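PDB 3DZD: transcriptional regulator (NtrC family) from Aquifex aeolicus, which probably couples ATP hydrolysis by its AAA+ domain to activation of sigma54-dependent transcription, under control of a receiver domain, and is captured here inactive with ADP bound. Local coordinates for residues A[153-158]-A[294-299]; A[176-181]-A[261-266]; A[238-243]-A[282-287]. All blocks are in the same frame, centred on the assembly; numbering follows the deposited sequence.

Interaction 1: residues A[153-158]-A[294-299]; sequences APVLIT and FQIYLP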
ATOM      1  N   ALA A 153      11.483   7.024 -20.860  1.00 44.48           N
ATOM      2  CA  ALA A 153      12.936   7.170 -20.830  1.00 44.45           C
ATOM      3  C   ALA A 153      13.426   7.374 -19.393  1.00 39.09           C
ATOM      4  O   ALA A 153      12.763   8.040 -18.600  1.00 39.02           O
ATOM      5  CB  ALA A 153      13.367   8.331 -21.719  1.00 46.43           C
ATOM      6  N   PRO A 154      14.577   6.783 -19.046  1.00 39.10           N
ATOM      7  CA  PRO A 154      15.034   6.890 -17.657  1.00 40.60           C
ATOM      8  C   PRO A 154      15.515   8.300 -17.305  1.00 38.86           C
ATOM      9  O   PRO A 154      15.891   9.079 -18.180  1.00 39.17           O
ATOM     10  CB  PRO A 154      16.188   5.883 -17.589  1.00 40.99           C
ATOM     11  CG  PRO A 154      15.971   4.968 -18.775  1.00 40.89           C
ATOM     12  CD  PRO A 154      15.420   5.865 -19.826  1.00 39.44           C
ATOM     13  N   VAL A 155      15.482   8.617 -16.020  1.00 38.63           N
ATOM     14  CA  VAL A 155      15.893   9.923 -15.539  1.00 38.75           C
ATOM     15  C   VAL A 155      16.979   9.754 -14.497  1.00 38.50           C
ATOM     16  O   VAL A 155      16.852   8.937 -13.598  1.00 38.32           O
ATOM     17  CB  VAL A 155      14.709  10.688 -14.906  1.00 38.46           C
ATOM     18  CG1 VAL A 155      15.151  12.049 -14.417  1.00 38.66           C
ATOM     19  CG2 VAL A 155      13.580  10.829 -15.910  1.00 38.63           C
ATOM     20  N   LEU A 156      18.050  10.522 -14.633  1.00 39.40           N
ATOM     21  CA  LEU A 156      19.113  10.549 -13.647  1.00 38.70           C
ATOM     22  C   LEU A 156      19.022  11.859 -12.873  1.00 39.09           C
ATOM     23  O   LEU A 156      19.075  12.934 -13.457  1.00 38.99           O
ATOM     24  CB  LEU A 156      20.485  10.432 -14.322  1.00 39.08           C
ATOM     25  CG  LEU A 156      21.689  10.581 -13.378  1.00 39.40           C
ATOM     26  CD1 LEU A 156      21.805   9.371 -12.459  1.00 39.16           C
ATOM     27  CD2 LEU A 156      22.993  10.797 -14.147  1.00 40.11           C
ATOM     28  N   ILE A 157      18.872  11.759 -11.561  1.00 38.37           N
ATOM     29  CA  ILE A 157      18.810  12.927 -10.702  1.00 39.43           C
ATOM     30  C   ILE A 157      20.137  13.106  -9.966  1.00 39.30           C
ATOM     31  O   ILE A 157      20.496  12.280  -9.137  1.00 39.37           O
ATOM     32  CB  ILE A 157      17.676  12.791  -9.667  1.00 38.81           C
ATOM     33  CG1 ILE A 157      16.356  12.470 -10.372  1.00 38.95           C
ATOM     34  CG2 ILE A 157      17.561  14.045  -8.831  1.00 38.75           C
ATOM     35  CD1 ILE A 157      15.226  12.159  -9.433  1.00 38.13           C
ATOM     36  N   THR A 158      20.859  14.178 -10.277  1.00 39.04           N
ATOM     37  CA  THR A 158      22.122  14.484  -9.604  1.00 38.89           C
ATOM     38  C   THR A 158      21.932  15.536  -8.516  1.00 39.02           C
ATOM     39  O   THR A 158      21.149  16.474  -8.651  1.00 39.03           O
ATOM     40  CB  THR A 158      23.219  14.971 -10.594  1.00 39.44           C
ATOM     41  OG1 THR A 158      23.409  13.991 -11.619  1.00 39.68           O
ATOM     42  CG2 THR A 158      24.556  15.192  -9.863  1.00 39.81           C
ATOM     43  N   PHE A 294      17.143  11.547 -19.794  1.00 39.91           N
ATOM     44  CA  PHE A 294      16.816  12.836 -19.186  1.00 39.73           C
ATOM     45  C   PHE A 294      17.603  13.027 -17.901  1.00 39.56           C
ATOM     46  O   PHE A 294      17.899  12.069 -17.195  1.00 39.41           O
ATOM     47  CB  PHE A 294      15.335  12.928 -18.833  1.00 39.48           C
ATOM     48  CG  PHE A 294      14.430  12.933 -20.015  1.00 39.70           C
ATOM     49  CD1 PHE A 294      14.550  13.911 -20.989  1.00 40.07           C
ATOM     50  CD2 PHE A 294      13.439  11.967 -20.143  1.00 39.56           C
ATOM     51  CE1 PHE A 294      13.710  13.915 -22.085  1.00 43.38           C
ATOM     52  CE2 PHE A 294      12.594  11.966 -21.231  1.00 45.05           C
ATOM     53  CZ  PHE A 294      12.727  12.939 -22.209  1.00 40.30           C
ATOM     54  N   GLN A 295      17.918  14.270 -17.574  1.00 39.60           N
ATOM     55  CA  GLN A 295      18.611  14.546 -16.328  1.00 39.47           C
ATOM     56  C   GLN A 295      17.970  15.704 -15.597  1.00 39.49           C
ATOM     57  O   GLN A 295      17.318  16.549 -16.204  1.00 39.49           O
ATOM     58  CB  GLN A 295      20.084  14.860 -16.571  1.00 39.82           C
ATOM     59  CG  GLN A 295      20.859  13.733 -17.208  1.00 40.04           C
ATOM     60  CD  GLN A 295      22.346  13.948 -17.095  1.00 40.34           C
ATOM     61  OE1 GLN A 295      23.061  13.973 -18.099  1.00 44.00           O
ATOM     62  NE2 GLN A 295      22.828  14.118 -15.864  1.00 40.43           N
ATOM     63  N   ILE A 296      18.162  15.726 -14.281  1.00 39.23           N
ATOM     64  CA  ILE A 296      17.736  16.836 -13.461  1.00 39.44           C
ATOM     65  C   ILE A 296      18.822  17.035 -12.432  1.00 39.09           C
ATOM     66  O   ILE A 296      19.316  16.065 -11.848  1.00 39.27           O
ATOM     67  CB  ILE A 296      16.425  16.533 -12.714  1.00 38.91           C
ATOM     68  CG1 ILE A 296      15.291  16.254 -13.693  1.00 39.17           C
ATOM     69  CG2 ILE A 296      16.069  17.677 -11.763  1.00 38.72           C
ATOM     70  CD1 ILE A 296      14.058  15.654 -13.048  1.00 38.60           C
ATOM     71  N   TYR A 297      19.190  18.291 -12.212  1.00 39.66           N
ATOM     72  CA  TYR A 297      20.160  18.647 -11.193  1.00 39.83           C
ATOM     73  C   TYR A 297      19.462  19.387 -10.056  1.00 39.37           C
ATOM     74  O   TYR A 297      18.844  20.419 -10.286  1.00 39.24           O
ATOM     75  CB  TYR A 297      21.255  19.536 -11.793  1.00 40.19           C
ATOM     76  CG  TYR A 297      22.214  20.057 -10.757  1.00 40.15           C
ATOM     77  CD1 TYR A 297      23.179  19.229 -10.209  1.00 40.03           C
ATOM     78  CD2 TYR A 297      22.148  21.365 -10.316  1.00 40.42           C
ATOM     79  CE1 TYR A 297      24.053  19.691  -9.257  1.00 40.72           C
ATOM     80  CE2 TYR A 297      23.018  21.843  -9.374  1.00 40.23           C
ATOM     81  CZ  TYR A 297      23.972  21.004  -8.843  1.00 40.10           C
ATOM     82  OH  TYR A 297      24.845  21.465  -7.883  1.00 40.18           O
ATOM     83  N   LEU A 298      19.543  18.852  -8.843  1.00 39.20           N
ATOM     84  CA  LEU A 298      19.044  19.552  -7.661  1.00 38.90           C
ATOM     85  C   LEU A 298      20.179  20.288  -6.977  1.00 38.82           C
ATOM     86  O   LEU A 298      21.132  19.667  -6.531  1.00 39.09           O
ATOM     87  CB  LEU A 298      18.434  18.572  -6.649  1.00 38.24           C
ATOM     88  CG  LEU A 298      17.326  17.653  -7.143  1.00 38.44           C
ATOM     89  CD1 LEU A 298      16.682  16.891  -5.979  1.00 38.31           C
ATOM     90  CD2 LEU A 298      16.288  18.459  -7.917  1.00 38.11           C
ATOM     91  N   PRO A 299      20.070  21.613  -6.868  1.00 39.68           N
ATOM     92  CA  PRO A 299      21.111  22.427  -6.218  1.00 39.86           C
ATOM     93  C   PRO A 299      21.185  22.186  -4.704  1.00 39.98           C
ATOM     94  O   PRO A 299      20.171  21.849  -4.103  1.00 39.42           O
ATOM     95  CB  PRO A 299      20.647  23.869  -6.462  1.00 40.53           C
ATOM     96  CG  PRO A 299      19.362  23.786  -7.212  1.00 39.59           C
ATOM     97  CD  PRO A 299      18.871  22.390  -7.217  1.00 39.04           C
TER
HETATM   98  O   HOH W   1      21.514  13.866 -13.694  1.00 59.10           O
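Strands 155-158 and 294-297 run side by side in parallel, V155 level with F294 and T158 with Y297, at the border of the five-stranded parallel sheet (order 2-3-4-1-5) of the P-loop ATPase core; 294-297 is the outermost strand of that sheet within the chain. Five backbone bonds zip the pair. The ladder starts with F294 N on P154 O and runs on to L298 N on T158 O, a 2.9 Å bond. The close-packed side is the face of V155, I157, F294 and I296. V155 sets CG1 anti to its own N (chi1 -180°), against I296 CD1 at 4.0 Å, while CG2 lies near the plane of the F294 ring, at its edge. I157 CG2 meets L298 CG at 4.0 Å, and helices 136-149 and 165-176 close over this apolar layer; the side chain of L298 is about 6 Å from the bound ADP. At the strand entrance A153 CB rests 3.7 Å from F294 CE2. The other face is looser and more polar. L156 and Q295 lie alongside each other, pointing the same way, with L156 CD2 against Q295 NE2. One water ties this side together: it donates to L156 O at 2.6 Å, accepts from Q295 NE2 at 2.5 Å and bonds T158 OG1 at 2.8 Å. L156 O thereby serves both this water and I296 N. Main-chain bonds thus set the register of the edge strand, while its side chains divide between one apolar face and another that carries exposed Q295 and Y297 and a bound water.

Interaction 2: residues A[176-181]-A[261-266]; sequences SGRKGA and EVDIRV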
ATOM      1  N   SER A 176       3.678  10.706 -14.152  1.00 47.21           N
ATOM      2  CA  SER A 176       3.808   9.784 -15.276  1.00 48.93           C
ATOM      3  C   SER A 176       2.480   9.084 -15.551  1.00 51.46           C
ATOM      4  O   SER A 176       2.149   8.788 -16.703  1.00 46.46           O
ATOM      5  CB  SER A 176       4.908   8.740 -15.017  1.00 41.48           C
ATOM      6  OG  SER A 176       4.413   7.638 -14.270  1.00 45.35           O
ATOM      7  N   GLY A 177       1.729   8.814 -14.489  1.00 49.36           N
ATOM      8  CA  GLY A 177       0.433   8.178 -14.621  1.00 50.59           C
ATOM      9  C   GLY A 177       0.471   6.664 -14.514  1.00 55.62           C
ATOM     10  O   GLY A 177      -0.573   6.012 -14.526  1.00 55.64           O
ATOM     11  N   ARG A 178       1.671   6.102 -14.405  1.00 51.68           N
ATOM     12  CA  ARG A 178       1.838   4.656 -14.355  1.00 46.02           C
ATOM     13  C   ARG A 178       1.146   4.072 -13.126  1.00 45.54           C
ATOM     14  O   ARG A 178       1.235   4.629 -12.033  1.00 45.89           O
ATOM     15  CB  ARG A 178       3.328   4.284 -14.423  1.00 46.39           C
ATOM     16  CG  ARG A 178       3.952   4.605 -15.792  1.00 52.09           C
ATOM     17  CD  ARG A 178       5.461   4.427 -15.845  1.00 50.93           C
ATOM     18  NE  ARG A 178       5.876   3.027 -15.779  1.00 50.25           N
ATOM     19  CZ  ARG A 178       5.961   2.223 -16.830  1.00 51.77           C
ATOM     20  NH1 ARG A 178       5.652   2.672 -18.033  1.00 57.80           N
ATOM     21  NH2 ARG A 178       6.349   0.964 -16.679  1.00 55.19           N
ATOM     22  N   LYS A 179       0.441   2.957 -13.314  1.00 64.21           N
ATOM     23  CA  LYS A 179      -0.413   2.398 -12.265  1.00 64.48           C
ATOM     24  C   LYS A 179       0.333   1.500 -11.286  1.00 55.81           C
ATOM     25  O   LYS A 179      -0.124   1.268 -10.163  1.00 48.43           O
ATOM     26  CB  LYS A 179      -1.589   1.631 -12.883  1.00 67.77           C
ATOM     27  CG  LYS A 179      -2.678   2.522 -13.461  1.00 75.93           C
ATOM     28  CD  LYS A 179      -3.257   3.434 -12.387  1.00 84.25           C
ATOM     29  CE  LYS A 179      -3.761   2.630 -11.192  1.00 84.49           C
ATOM     30  NZ  LYS A 179      -4.224   3.497 -10.067  1.00 86.78           N
ATOM     31  N   GLY A 180       1.474   0.984 -11.720  1.00 43.61           N
ATOM     32  CA  GLY A 180       2.280   0.133 -10.869  1.00 41.02           C
ATOM     33  C   GLY A 180       2.884   0.888  -9.697  1.00 38.08           C
ATOM     34  O   GLY A 180       2.701   2.096  -9.560  1.00 38.57           O
ATOM     35  N   ALA A 181       3.629   0.168  -8.863  1.00 41.47           N
ATOM     36  CA  ALA A 181       4.140   0.713  -7.612  1.00 42.24           C
ATOM     37  C   ALA A 181       5.421   1.524  -7.784  1.00 48.32           C
ATOM     38  O   ALA A 181       6.115   1.419  -8.803  1.00 42.60           O
ATOM     39  CB  ALA A 181       4.367  -0.412  -6.605  1.00 38.35           C
ATOM     40  N   GLU A 261       9.555 -11.048 -17.772  1.00 50.60           N
ATOM     41  CA  GLU A 261       9.498  -9.779 -18.481  1.00 57.07           C
ATOM     42  C   GLU A 261       8.987  -8.690 -17.554  1.00 58.37           C
ATOM     43  O   GLU A 261       7.952  -8.861 -16.911  1.00 58.04           O
ATOM     44  CB  GLU A 261       8.566  -9.890 -19.682  1.00 64.20           C
ATOM     45  CG  GLU A 261       9.017 -10.885 -20.723  1.00 75.82           C
ATOM     46  CD  GLU A 261       8.348 -10.653 -22.056  1.00 89.16           C
ATOM     47  OE1 GLU A 261       7.202 -10.152 -22.064  1.00 91.87           O
ATOM     48  OE2 GLU A 261       8.971 -10.967 -23.093  1.00 89.13           O
ATOM     49  N   VAL A 262       9.712  -7.578 -17.474  1.00 53.82           N
ATOM     50  CA  VAL A 262       9.238  -6.440 -16.697  1.00 51.73           C
ATOM     51  C   VAL A 262       8.990  -5.203 -17.533  1.00 50.02           C
ATOM     52  O   VAL A 262       9.472  -5.067 -18.656  1.00 53.49           O
ATOM     53  CB  VAL A 262      10.173  -6.067 -15.530  1.00 53.98           C
ATOM     54  CG1 VAL A 262       9.469  -6.292 -14.190  1.00 55.20           C
ATOM     55  CG2 VAL A 262      11.484  -6.830 -15.621  1.00 56.40           C
ATOM     56  N   ASP A 263       8.211  -4.301 -16.967  1.00 47.70           N
ATOM     57  CA  ASP A 263       7.918  -3.048 -17.619  1.00 57.47           C
ATOM     58  C   ASP A 263       8.081  -1.969 -16.562  1.00 48.19           C
ATOM     59  O   ASP A 263       7.158  -1.687 -15.807  1.00 48.31           O
ATOM     60  CB  ASP A 263       6.499  -3.076 -18.183  1.00 56.93           C
ATOM     61  CG  ASP A 263       6.010  -1.710 -18.613  1.00 66.74           C
ATOM     62  OD1 ASP A 263       6.693  -1.034 -19.415  1.00 62.17           O
ATOM     63  OD2 ASP A 263       4.921  -1.317 -18.147  1.00 70.63           O
ATOM     64  N   ILE A 264       9.273  -1.392 -16.487  1.00 52.01           N
ATOM     65  CA  ILE A 264       9.565  -0.407 -15.461  1.00 46.91           C
ATOM     66  C   ILE A 264      10.074   0.879 -16.067  1.00 48.52           C
ATOM     67  O   ILE A 264      10.783   0.871 -17.065  1.00 54.19           O
ATOM     68  CB  ILE A 264      10.630  -0.920 -14.488  1.00 45.94           C
ATOM     69  CG1 ILE A 264      11.838  -1.440 -15.263  1.00 45.09           C
ATOM     70  CG2 ILE A 264      10.065  -2.020 -13.601  1.00 48.02           C
ATOM     71  CD1 ILE A 264      12.662  -2.443 -14.494  1.00 51.62           C
ATOM     72  N   ARG A 265       9.687   1.990 -15.460  1.00 37.91           N
ATOM     73  CA  ARG A 265      10.322   3.268 -15.727  1.00 37.92           C
ATOM     74  C   ARG A 265      11.409   3.435 -14.674  1.00 37.81           C
ATOM     75  O   ARG A 265      11.140   3.382 -13.476  1.00 37.58           O
ATOM     76  CB  ARG A 265       9.304   4.396 -15.637  1.00 38.06           C
ATOM     77  CG  ARG A 265       9.663   5.615 -16.446  1.00 38.10           C
ATOM     78  CD  ARG A 265      10.589   6.551 -15.677  1.00 38.25           C
ATOM     79  NE  ARG A 265      10.937   7.700 -16.507  1.00 38.23           N
ATOM     80  CZ  ARG A 265      10.117   8.720 -16.742  1.00 39.14           C
ATOM     81  NH1 ARG A 265       8.905   8.733 -16.201  1.00 42.31           N
ATOM     82  NH2 ARG A 265      10.507   9.717 -17.525  1.00 40.67           N
ATOM     83  N   VAL A 266      12.640   3.612 -15.128  1.00 39.16           N
ATOM     84  CA  VAL A 266      13.781   3.667 -14.232  1.00 42.56           C
ATOM     85  C   VAL A 266      14.171   5.092 -13.888  1.00 41.47           C
ATOM     86  O   VAL A 266      14.456   5.904 -14.773  1.00 46.25           O
ATOM     87  CB  VAL A 266      14.997   2.975 -14.853  1.00 41.79           C
ATOM     88  CG1 VAL A 266      16.196   3.083 -13.921  1.00 44.52           C
ATOM     89  CG2 VAL A 266      14.665   1.521 -15.159  1.00 38.83           C
TER
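An ST turn closes the C-terminal end of helix 165-176 and sends R178 across to the start of strand 265-270. S176 OG accepts from R178 N at 3.1 Å, a nearly straight bond, and also takes part in a hydrogen bond with H173 O; between S176 and R178, G177, with positive phi, is the first residue to leave the helical conformation. R178 then reaches D263 with its NH2. The salt bridge from R178 NH2 to D263 OD2 spans 3.1 Å, but the hydrogen bond within it is weak and bent (128°), with the guanidinium and carboxylate planes 62° apart. D263 O lies at the edge of the guanidinium, 2.9 Å from the same R178 NH2. The chain of R178 bends at CG-CD (chi3 70°), laying one face of its head over the R265 backbone and CB; R178 NE is 3.7 Å from R265 CB. That NE is also bonded to G224 O, so the head is held at two places. The R265 side chain crosses that of R178 at about a right angle, bent at chi2; its guanidinium is steeply inclined to that of R178, and R265 NH1 comes only to 4.2 Å from S176 CB. The two positive groups stay apart, R178 NE being 6.5 Å from R265 NH1. K152 is a second cationic partner for D263, through OD1, and would probably share in balancing its charge. R265 spends its three nitrogens on the carbonyls of I148, A149 and A153, joining strand 265-270 to the end of helix 136-149 and the lead-in to strand 155-158, while R178 ties the exit of helix 165-176 to the loop before strand 225-229.

Interaction 3: residues A[238-243]-A[282-287]; sequences VQAKLL and NFREDL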
ATOM      1  N   VAL A 238      26.739  -6.018 -10.688  1.00 63.15           N
ATOM      2  CA  VAL A 238      25.334  -5.625 -10.731  1.00 58.85           C
ATOM      3  C   VAL A 238      25.074  -4.671 -11.901  1.00 63.15           C
ATOM      4  O   VAL A 238      24.112  -4.847 -12.647  1.00 60.31           O
ATOM      5  CB  VAL A 238      24.910  -4.944  -9.425  1.00 57.23           C
ATOM      6  CG1 VAL A 238      23.400  -4.801  -9.371  1.00 58.95           C
ATOM      7  CG2 VAL A 238      25.414  -5.730  -8.228  1.00 59.96           C
ATOM      8  N   GLN A 239      25.945  -3.670 -12.057  1.00 50.15           N
ATOM      9  CA  GLN A 239      25.850  -2.712 -13.154  1.00 47.17           C
ATOM     10  C   GLN A 239      25.669  -3.430 -14.473  1.00 46.59           C
ATOM     11  O   GLN A 239      24.841  -3.043 -15.295  1.00 48.54           O
ATOM     12  CB  GLN A 239      27.099  -1.826 -13.231  1.00 46.53           C
ATOM     13  CG  GLN A 239      27.253  -0.881 -12.049  1.00 50.24           C
ATOM     14  CD  GLN A 239      28.510  -0.035 -12.121  1.00 50.38           C
ATOM     15  OE1 GLN A 239      29.029   0.236 -13.199  1.00 59.72           O
ATOM     16  NE2 GLN A 239      28.999   0.391 -10.963  1.00 55.08           N
ATOM     17  N   ALA A 240      26.459  -4.472 -14.678  1.00 49.68           N
ATOM     18  CA  ALA A 240      26.424  -5.216 -15.929  1.00 51.58           C
ATOM     19  C   ALA A 240      25.090  -5.939 -16.082  1.00 47.61           C
ATOM     20  O   ALA A 240      24.458  -5.886 -17.136  1.00 45.14           O
ATOM     21  CB  ALA A 240      27.572  -6.199 -15.978  1.00 52.41           C
ATOM     22  N   LYS A 241      24.668  -6.610 -15.017  1.00 51.74           N
ATOM     23  CA  LYS A 241      23.389  -7.309 -14.998  1.00 52.81           C
ATOM     24  C   LYS A 241      22.211  -6.363 -15.230  1.00 52.20           C
ATOM     25  O   LYS A 241      21.327  -6.650 -16.029  1.00 48.65           O
ATOM     26  CB  LYS A 241      23.222  -8.051 -13.671  1.00 51.63           C
ATOM     27  CG  LYS A 241      24.194  -9.214 -13.504  1.00 53.99           C
ATOM     28  CD  LYS A 241      24.001  -9.910 -12.165  1.00 57.07           C
ATOM     29  CE  LYS A 241      22.566 -10.387 -11.994  1.00 65.23           C
ATOM     30  NZ  LYS A 241      22.127 -11.216 -13.154  1.00 77.79           N
ATOM     31  N   LEU A 242      22.207  -5.243 -14.513  1.00 52.71           N
ATOM     32  CA  LEU A 242      21.180  -4.224 -14.659  1.00 50.11           C
ATOM     33  C   LEU A 242      21.120  -3.753 -16.109  1.00 54.13           C
ATOM     34  O   LEU A 242      20.042  -3.574 -16.674  1.00 52.58           O
ATOM     35  CB  LEU A 242      21.483  -3.047 -13.729  1.00 52.15           C
ATOM     36  CG  LEU A 242      20.521  -1.856 -13.713  1.00 55.82           C
ATOM     37  CD1 LEU A 242      19.117  -2.297 -13.329  1.00 47.25           C
ATOM     38  CD2 LEU A 242      21.015  -0.761 -12.752  1.00 50.77           C
ATOM     39  N   LEU A 243      22.290  -3.560 -16.709  1.00 44.50           N
ATOM     40  CA  LEU A 243      22.374  -3.136 -18.094  1.00 51.78           C
ATOM     41  C   LEU A 243      21.624  -4.121 -18.995  1.00 52.63           C
ATOM     42  O   LEU A 243      20.790  -3.727 -19.816  1.00 56.54           O
ATOM     43  CB  LEU A 243      23.835  -3.033 -18.533  1.00 52.65           C
ATOM     44  CG  LEU A 243      24.008  -2.658 -20.003  1.00 65.24           C
ATOM     45  CD1 LEU A 243      23.456  -1.257 -20.271  1.00 59.98           C
ATOM     46  CD2 LEU A 243      25.458  -2.759 -20.414  1.00 65.02           C
ATOM     47  N   ASN A 282      34.863   3.256 -12.711  1.00 76.51           N
ATOM     48  CA  ASN A 282      34.045   2.808 -11.585  1.00 70.18           C
ATOM     49  C   ASN A 282      32.560   2.718 -11.922  1.00 61.57           C
ATOM     50  O   ASN A 282      31.725   2.464 -11.051  1.00 51.75           O
ATOM     51  CB  ASN A 282      34.244   3.726 -10.381  1.00 71.84           C
ATOM     52  CG  ASN A 282      35.696   3.846  -9.978  1.00 79.08           C
ATOM     53  OD1 ASN A 282      36.507   2.963 -10.266  1.00 85.09           O
ATOM     54  ND2 ASN A 282      36.035   4.941  -9.308  1.00 75.87           N
ATOM     55  N   PHE A 283      32.235   2.935 -13.189  1.00 60.72           N
ATOM     56  CA  PHE A 283      30.850   2.892 -13.637  1.00 55.04           C
ATOM     57  C   PHE A 283      30.783   2.710 -15.146  1.00 56.17           C
ATOM     58  O   PHE A 283      31.455   3.421 -15.896  1.00 60.26           O
ATOM     59  CB  PHE A 283      30.112   4.166 -13.222  1.00 54.70           C
ATOM     60  CG  PHE A 283      28.624   4.020 -13.213  1.00 46.22           C
ATOM     61  CD1 PHE A 283      27.966   3.576 -12.075  1.00 46.46           C
ATOM     62  CD2 PHE A 283      27.880   4.305 -14.344  1.00 45.28           C
ATOM     63  CE1 PHE A 283      26.584   3.433 -12.063  1.00 44.15           C
ATOM     64  CE2 PHE A 283      26.501   4.162 -14.338  1.00 46.32           C
ATOM     65  CZ  PHE A 283      25.854   3.729 -13.199  1.00 40.48           C
ATOM     66  N   ARG A 284      29.969   1.752 -15.583  1.00 54.23           N
ATOM     67  CA  ARG A 284      29.838   1.443 -17.002  1.00 59.74           C
ATOM     68  C   ARG A 284      29.332   2.636 -17.789  1.00 60.42           C
ATOM     69  O   ARG A 284      28.396   3.320 -17.381  1.00 63.82           O
ATOM     70  CB  ARG A 284      28.894   0.262 -17.221  1.00 63.43           C
ATOM     71  CG  ARG A 284      29.202  -0.961 -16.377  1.00 59.00           C
ATOM     72  CD  ARG A 284      28.269  -2.083 -16.777  1.00 57.64           C
ATOM     73  NE  ARG A 284      28.329  -2.312 -18.218  1.00 59.49           N
ATOM     74  CZ  ARG A 284      28.927  -3.359 -18.776  1.00 64.66           C
ATOM     75  NH1 ARG A 284      29.503  -4.277 -18.006  1.00 60.21           N
ATOM     76  NH2 ARG A 284      28.942  -3.494 -20.095  1.00 60.83           N
ATOM     77  N   GLU A 285      29.950   2.862 -18.935  1.00 45.93           N
ATOM     78  CA  GLU A 285      29.644   4.009 -19.772  1.00 50.34           C
ATOM     79  C   GLU A 285      28.307   3.830 -20.489  1.00 43.29           C
ATOM     80  O   GLU A 285      27.522   4.775 -20.607  1.00 42.76           O
ATOM     81  CB  GLU A 285      30.772   4.211 -20.786  1.00 54.01           C
ATOM     82  CG  GLU A 285      30.668   5.464 -21.627  1.00 62.93           C
ATOM     83  CD  GLU A 285      31.715   5.506 -22.728  1.00 70.33           C
ATOM     84  OE1 GLU A 285      32.571   4.595 -22.776  1.00 77.55           O
ATOM     85  OE2 GLU A 285      31.683   6.447 -23.546  1.00 55.43           O
ATOM     86  N   ASP A 286      28.055   2.618 -20.974  1.00 58.37           N
ATOM     87  CA  ASP A 286      26.843   2.342 -21.733  1.00 58.66           C
ATOM     88  C   ASP A 286      25.621   2.394 -20.827  1.00 56.76           C
ATOM     89  O   ASP A 286      24.547   2.801 -21.251  1.00 54.43           O
ATOM     90  CB  ASP A 286      26.939   0.992 -22.457  1.00 56.84           C
ATOM     91  CG  ASP A 286      27.354  -0.158 -21.533  1.00 63.19           C
ATOM     92  OD1 ASP A 286      27.482   0.048 -20.306  1.00 62.04           O
ATOM     93  OD2 ASP A 286      27.557  -1.280 -22.046  1.00 63.67           O
ATOM     94  N   LEU A 287      25.804   1.991 -19.574  1.00 53.88           N
ATOM     95  CA  LEU A 287      24.736   1.990 -18.592  1.00 51.23           C
ATOM     96  C   LEU A 287      24.392   3.416 -18.208  1.00 48.81           C
ATOM     97  O   LEU A 287      23.233   3.747 -17.969  1.00 42.49           O
ATOM     98  CB  LEU A 287      25.170   1.217 -17.345  1.00 45.53           C
ATOM     99  CG  LEU A 287      24.294   1.402 -16.107  1.00 41.63           C
ATOM    100  CD1 LEU A 287      22.955   0.726 -16.315  1.00 40.41           C
ATOM    101  CD2 LEU A 287      24.975   0.855 -14.869  1.00 40.88           C
TER
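Q239, one turn into helix 236-248, meets the loop leading into helix 285-291; the first helix packs here against the N-terminal start of the second, within the sigma54-interaction AAA+ domain. Its CG stands anti to the carbonyl carbon (chi1 -67°) and the chain runs out straight, bringing the amide over one face of the F283 ring, the two planes 35° apart. There Q239 OE1 accepts from R284 N at 3.0 Å, nearly along the C=O axis, while Q239 NE2 bonds L234 O and, more weakly, N282 O at 3.4 Å. The amide thus clamps the backbone on either side of F283 in sequence, and Q239 CB packs on L287 CD2 at 3.8 Å. A240 follows with CB 3.4 Å from R284 NH1, oblique to the guanidinium, whose chain bends at chi3. L242 makes a looser apolar contact, CD2 to L287 CD1. L243 ends the walk, its CD1 against the L287 backbone and CB, its CD2 against the R284 head and the D286 carboxylate. R284 occupies the N-cap position; its head grips the D286 carboxylate side-on with NE and NH2, one to each oxygen. Without that head, as with an alanine here, the backbone bond to Q239 could remain, but D286 would probably lose its charge partner and A240 and L243 their cover. In the bidentate pair, D286 OD2 receives R284 NH2 on its syn lone pair at 3.3 Å, almost straight at 178°.

Interactions 1 and 2 work on the same sheet: strands 155-158 and 265-270 are neighbours in it, and the contacts touch, V155 N pairing with V266 O. Interaction 3 belongs to helices on another part of the domain, about 17 Å from interaction 1 and about 21 Å from interaction 2 between centres, though helix 285-291 is followed by strand 294-297 in the chain. All three are only partly buried. Their chemistry differs accordingly: main-chain ladder and apolar face at the sheet border in 153-158/294-299, charged side chains on carbonyls and a carboxylate in 176-181/261-266, and leucines, a glutamine amide and an ion pair in 238-243/282-287.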